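Local atomic coordinates of 2-oxoglutarate carboxylase small subunit (Hydrogenobacter thermophilus, PDB entry 7KCT), a protein that belongs to the biotin carboxylase family, contains an ATP-grasp domain, and binds adenosine-5'-diphosphate and magnesium. Residues G160-L165 and Y210-K215. Numbering follows the deposited sequence.
With ADP (adenosine-5'-diphosphate), chain C.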
ATOM      1  N   GLY A 160      44.900 -10.030  13.729  1.00 42.84           N
ATOM      2  CA  GLY A 160      45.320  -8.713  13.344  1.00 50.78           C
ATOM      3  C   GLY A 160      44.291  -7.632  13.684  1.00 46.21           C
ATOM      4  O   GLY A 160      43.141  -7.773  13.343  1.00 42.61           O
ATOM      5  N   TYR A 161      44.692  -6.557  14.336  1.00 43.22           N
ATOM      6  CA  TYR A 161      43.790  -5.440  14.592  1.00 42.16           C
ATOM      7  C   TYR A 161      43.462  -4.709  13.286  1.00 44.82           C
ATOM      8  O   TYR A 161      44.248  -4.732  12.322  1.00 40.95           O
ATOM      9  CB  TYR A 161      44.392  -4.470  15.600  1.00 41.24           C
ATOM     10  CG  TYR A 161      44.507  -5.034  17.001  1.00 41.52           C
ATOM     11  CD1 TYR A 161      45.560  -5.882  17.339  1.00 49.39           C
ATOM     12  CD2 TYR A 161      43.573  -4.743  17.980  1.00 44.25           C
ATOM     13  CE1 TYR A 161      45.683  -6.407  18.632  1.00 46.37           C
ATOM     14  CE2 TYR A 161      43.679  -5.279  19.265  1.00 47.89           C
ATOM     15  CZ  TYR A 161      44.744  -6.102  19.576  1.00 46.75           C
ATOM     16  OH  TYR A 161      44.844  -6.626  20.831  1.00 40.54           O
ATOM     17  N   PRO A 162      42.282  -4.069  13.208  1.00 40.50           N
ATOM     18  CA  PRO A 162      41.260  -4.028  14.271  1.00 42.44           C
ATOM     19  C   PRO A 162      40.445  -5.327  14.406  1.00 34.42           C
ATOM     20  O   PRO A 162      40.361  -6.069  13.444  1.00 35.27           O
ATOM     21  CB  PRO A 162      40.360  -2.868  13.841  1.00 35.99           C
ATOM     22  CG  PRO A 162      40.456  -2.853  12.331  1.00 39.37           C
ATOM     23  CD  PRO A 162      41.909  -3.251  12.035  1.00 38.11           C
ATOM     24  N   VAL A 163      39.897  -5.588  15.589  1.00 36.21           N
ATOM     25  CA  VAL A 163      39.042  -6.744  15.831  1.00 39.46           C
ATOM     26  C   VAL A 163      37.784  -6.265  16.546  1.00 43.60           C
ATOM     27  O   VAL A 163      37.712  -5.133  17.036  1.00 41.16           O
ATOM     28  CB  VAL A 163      39.723  -7.842  16.678  1.00 35.59           C
ATOM     29  CG1 VAL A 163      41.002  -8.305  16.036  1.00 44.51           C
ATOM     30  CG2 VAL A 163      39.965  -7.364  18.106  1.00 39.15           C
ATOM     31  N   LEU A 164      36.807  -7.166  16.625  1.00 36.17           N
ATOM     32  CA  LEU A 164      35.495  -6.911  17.211  1.00 37.10           C
ATOM     33  C   LEU A 164      35.190  -7.987  18.250  1.00 43.19           C
ATOM     34  O   LEU A 164      35.261  -9.181  17.946  1.00 39.13           O
ATOM     35  CB  LEU A 164      34.424  -6.931  16.126  1.00 43.35           C
ATOM     36  CG  LEU A 164      33.042  -6.380  16.418  1.00 45.55           C
ATOM     37  CD1 LEU A 164      33.160  -4.913  16.735  1.00 48.34           C
ATOM     38  CD2 LEU A 164      32.239  -6.579  15.212  1.00 39.13           C
ATOM     39  N   LEU A 165      34.877  -7.574  19.473  1.00 35.85           N
ATOM     40  CA  LEU A 165      34.269  -8.471  20.436  1.00 38.68           C
ATOM     41  C   LEU A 165      32.741  -8.491  20.258  1.00 47.45           C
ATOM     42  O   LEU A 165      32.113  -7.463  19.968  1.00 37.65           O
ATOM     43  CB  LEU A 165      34.646  -8.041  21.844  1.00 35.52           C
ATOM     44  CG  LEU A 165      36.119  -7.977  22.197  1.00 43.48           C
ATOM     45  CD1 LEU A 165      36.240  -7.290  23.540  1.00 47.89           C
ATOM     46  CD2 LEU A 165      36.670  -9.399  22.221  1.00 48.95           C
ATOM     47  N   TYR A 210      37.599  -7.162  12.657  1.00 36.83           N
ATOM     48  CA  TYR A 210      36.733  -6.041  12.330  1.00 36.89           C
ATOM     49  C   TYR A 210      36.905  -5.681  10.862  1.00 36.80           C
ATOM     50  O   TYR A 210      37.997  -5.264  10.442  1.00 41.73           O
ATOM     51  CB  TYR A 210      37.020  -4.828  13.189  1.00 34.64           C
ATOM     52  CG  TYR A 210      36.094  -3.702  12.798  1.00 39.50           C
ATOM     53  CD1 TYR A 210      34.727  -3.745  13.130  1.00 40.55           C
ATOM     54  CD2 TYR A 210      36.556  -2.619  12.057  1.00 40.98           C
ATOM     55  CE1 TYR A 210      33.852  -2.700  12.769  1.00 40.47           C
ATOM     56  CE2 TYR A 210      35.697  -1.567  11.697  1.00 44.59           C
ATOM     57  CZ  TYR A 210      34.349  -1.615  12.054  1.00 46.66           C
ATOM     58  OH  TYR A 210      33.545  -0.565  11.662  1.00 43.89           O
ATOM     59  N   ILE A 211      35.838  -5.815  10.078  1.00 34.32           N
ATOM     60  CA  ILE A 211      35.867  -5.450   8.664  1.00 36.42           C
ATOM     61  C   ILE A 211      35.535  -3.962   8.548  1.00 42.01           C
ATOM     62  O   ILE A 211      34.397  -3.556   8.796  1.00 36.57           O
ATOM     63  CB  ILE A 211      34.900  -6.293   7.820  1.00 33.66           C
ATOM     64  CG1 ILE A 211      35.123  -7.800   8.048  1.00 37.51           C
ATOM     65  CG2 ILE A 211      35.018  -5.887   6.374  1.00 40.51           C
ATOM     66  CD1 ILE A 211      36.466  -8.309   7.567  1.00 50.68           C
ATOM     67  N   GLU A 212      36.510  -3.152   8.122  1.00 35.34           N
ATOM     68  CA  GLU A 212      36.349  -1.695   8.082  1.00 39.29           C
ATOM     69  C   GLU A 212      35.469  -1.303   6.892  1.00 42.88           C
ATOM     70  O   GLU A 212      35.562  -1.878   5.802  1.00 47.78           O
ATOM     71  CB  GLU A 212      37.724  -1.000   7.986  1.00 43.21           C
ATOM     72  CG  GLU A 212      37.782   0.461   8.442  1.00 43.43           C
ATOM     73  CD  GLU A 212      37.962   0.604   9.942  1.00 44.58           C
ATOM     74  OE1 GLU A 212      38.884  -0.032  10.501  1.00 43.93           O
ATOM     75  OE2 GLU A 212      37.207   1.385  10.559  1.00 44.58           O
ATOM     76  N   ASN A 213      34.593  -0.341   7.112  1.00 39.47           N
ATOM     77  CA  ASN A 213      33.688   0.071   6.041  1.00 42.16           C
ATOM     78  C   ASN A 213      32.843  -1.048   5.432  1.00 38.71           C
ATOM     79  O   ASN A 213      32.714  -1.136   4.206  1.00 32.57           O
ATOM     80  CB  ASN A 213      34.483   0.731   4.924  1.00 40.10           C
ATOM     81  CG  ASN A 213      35.418   1.803   5.436  1.00 44.10           C
ATOM     82  OD1 ASN A 213      35.007   2.733   6.134  1.00 36.58           O
ATOM     83  ND2 ASN A 213      36.701   1.633   5.148  1.00 42.80           N
ATOM     84  N   PRO A 214      32.215  -1.878   6.244  1.00 34.72           N
ATOM     85  CA  PRO A 214      31.443  -2.997   5.708  1.00 37.53           C
ATOM     86  C   PRO A 214      30.039  -2.580   5.273  1.00 41.33           C
ATOM     87  O   PRO A 214      29.538  -1.512   5.635  1.00 37.69           O
ATOM     88  CB  PRO A 214      31.382  -3.955   6.897  1.00 32.73           C
ATOM     89  CG  PRO A 214      31.369  -3.068   8.049  1.00 34.48           C
ATOM     90  CD  PRO A 214      32.102  -1.785   7.704  1.00 35.41           C
ATOM     91  N   LYS A 215      29.423  -3.449   4.463  1.00 35.56           N
ATOM     92  CA  LYS A 215      27.982  -3.448   4.239  1.00 36.42           C
ATOM     93  C   LYS A 215      27.352  -4.646   4.963  1.00 37.04           C
ATOM     94  O   LYS A 215      28.005  -5.669   5.200  1.00 34.57           O
ATOM     95  CB  LYS A 215      27.689  -3.470   2.748  1.00 35.14           C
ATOM     96  CG  LYS A 215      28.061  -2.154   2.009  1.00 43.21           C
ATOM     97  CD  LYS A 215      27.659  -2.234   0.541  1.00 49.70           C
ATOM     98  CE  LYS A 215      27.145  -0.905   0.003  1.00 55.58           C
ATOM     99  NZ  LYS A 215      25.831  -0.508   0.580  1.00 45.50           N
TER
HETATM  100  PB  ADP C 501      23.129  -8.645  16.499  1.00 42.35           P
HETATM  101  O1B ADP C 501      23.009  -7.737  17.673  1.00 48.07           O
HETATM  102  O2B ADP C 501      22.576  -8.405  15.118  1.00 36.11           O
HETATM  103  O3B ADP C 501      23.132 -10.121  16.845  1.00 55.96           O
HETATM  104  PA  ADP C 501      25.226  -9.025  14.666  1.00 40.42           P
HETATM  105  O1A ADP C 501      24.386  -9.208  13.453  1.00 34.39           O
HETATM  106  O2A ADP C 501      26.481  -9.876  14.778  1.00 45.82           O
HETATM  107  O3A ADP C 501      24.914  -8.542  16.122  1.00 43.42           O
HETATM  108  O5' ADP C 501      26.154  -7.533  14.007  1.00 42.27           O
HETATM  109  C5' ADP C 501      25.622  -6.244  14.483  1.00 44.81           C
HETATM  110  C4' ADP C 501      26.065  -5.283  13.453  1.00 37.70           C
HETATM  111  O4' ADP C 501      27.436  -5.008  13.823  1.00 37.83           O
HETATM  112  C3' ADP C 501      26.068  -5.856  12.086  1.00 41.56           C
HETATM  113  O3' ADP C 501      24.886  -5.471  11.376  1.00 43.70           O
HETATM  114  C2' ADP C 501      27.219  -5.037  11.507  1.00 40.95           C
HETATM  115  O2' ADP C 501      26.840  -3.623  11.292  1.00 40.73           O
HETATM  116  C1' ADP C 501      28.214  -4.967  12.630  1.00 36.34           C
HETATM  117  N9  ADP C 501      29.174  -6.096  12.579  1.00 38.19           N
HETATM  118  C8  ADP C 501      29.026  -7.415  13.030  1.00 33.33           C
HETATM  119  N7  ADP C 501      30.160  -8.134  12.824  1.00 38.58           N
HETATM  120  C5  ADP C 501      31.039  -7.254  12.191  1.00 41.28           C
HETATM  121  C6  ADP C 501      32.368  -7.401  11.718  1.00 40.53           C
HETATM  122  N6  ADP C 501      33.000  -8.599  11.837  1.00 34.82           N
HETATM  123  N1  ADP C 501      33.011  -6.379  11.099  1.00 32.15           N
HETATM  124  C2  ADP C 501      32.303  -5.224  11.039  1.00 38.26           C
HETATM  125  N3  ADP C 501      31.058  -4.934  11.451  1.00 33.62           N
HETATM  126  C4  ADP C 501      30.442  -5.991  12.037  1.00 37.64           C
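One backbone hydrogen bond joins P162 to Y210. Y210 N donates to P162 O at 3.1 Å. P162 O also accepts a bond from K209 NZ. The peptide bond before P162 is cis.

Two apolar contacts with the Y210 ring accompany this bond. P162 CG reaches the edge of the Y210 ring, near the ring plane, 3.9 Å from Y210 CD2. L164 CD1 meets the same ring obliquely, 4.1 Å from Y210 CD1. The Y210 side chain sets out toward 160-165. With chi1 at 180°, its CG lies opposite the backbone N, and the far end of the ring leads on to the nucleotide.

Strand 163-167 is the middle of a three-stranded antiparallel sheet, and 210-215 is the loop leading from its edge strand 205-209 to strand 215-223 of the next sheet. In the ATP-grasp fold such a connection runs past the adenine, and here it does so for a bound ADP. I211 N donates to ADP N1 at 3.1 Å. The bond is almost straight, with an N-H...N angle of 163°. L164 CD2 lies 3.3 Å from ADP C5. Y210 CE1 comes 3.4 Å from ADP C2, and P214 CG packs near that same carbon.

E212 adds a contact beside P162 through its carboxylate. Its chain bends at chi2, bringing E212 OE1 to 3.7 Å from P162 CG. E212 OE2 forms a salt bridge with R180.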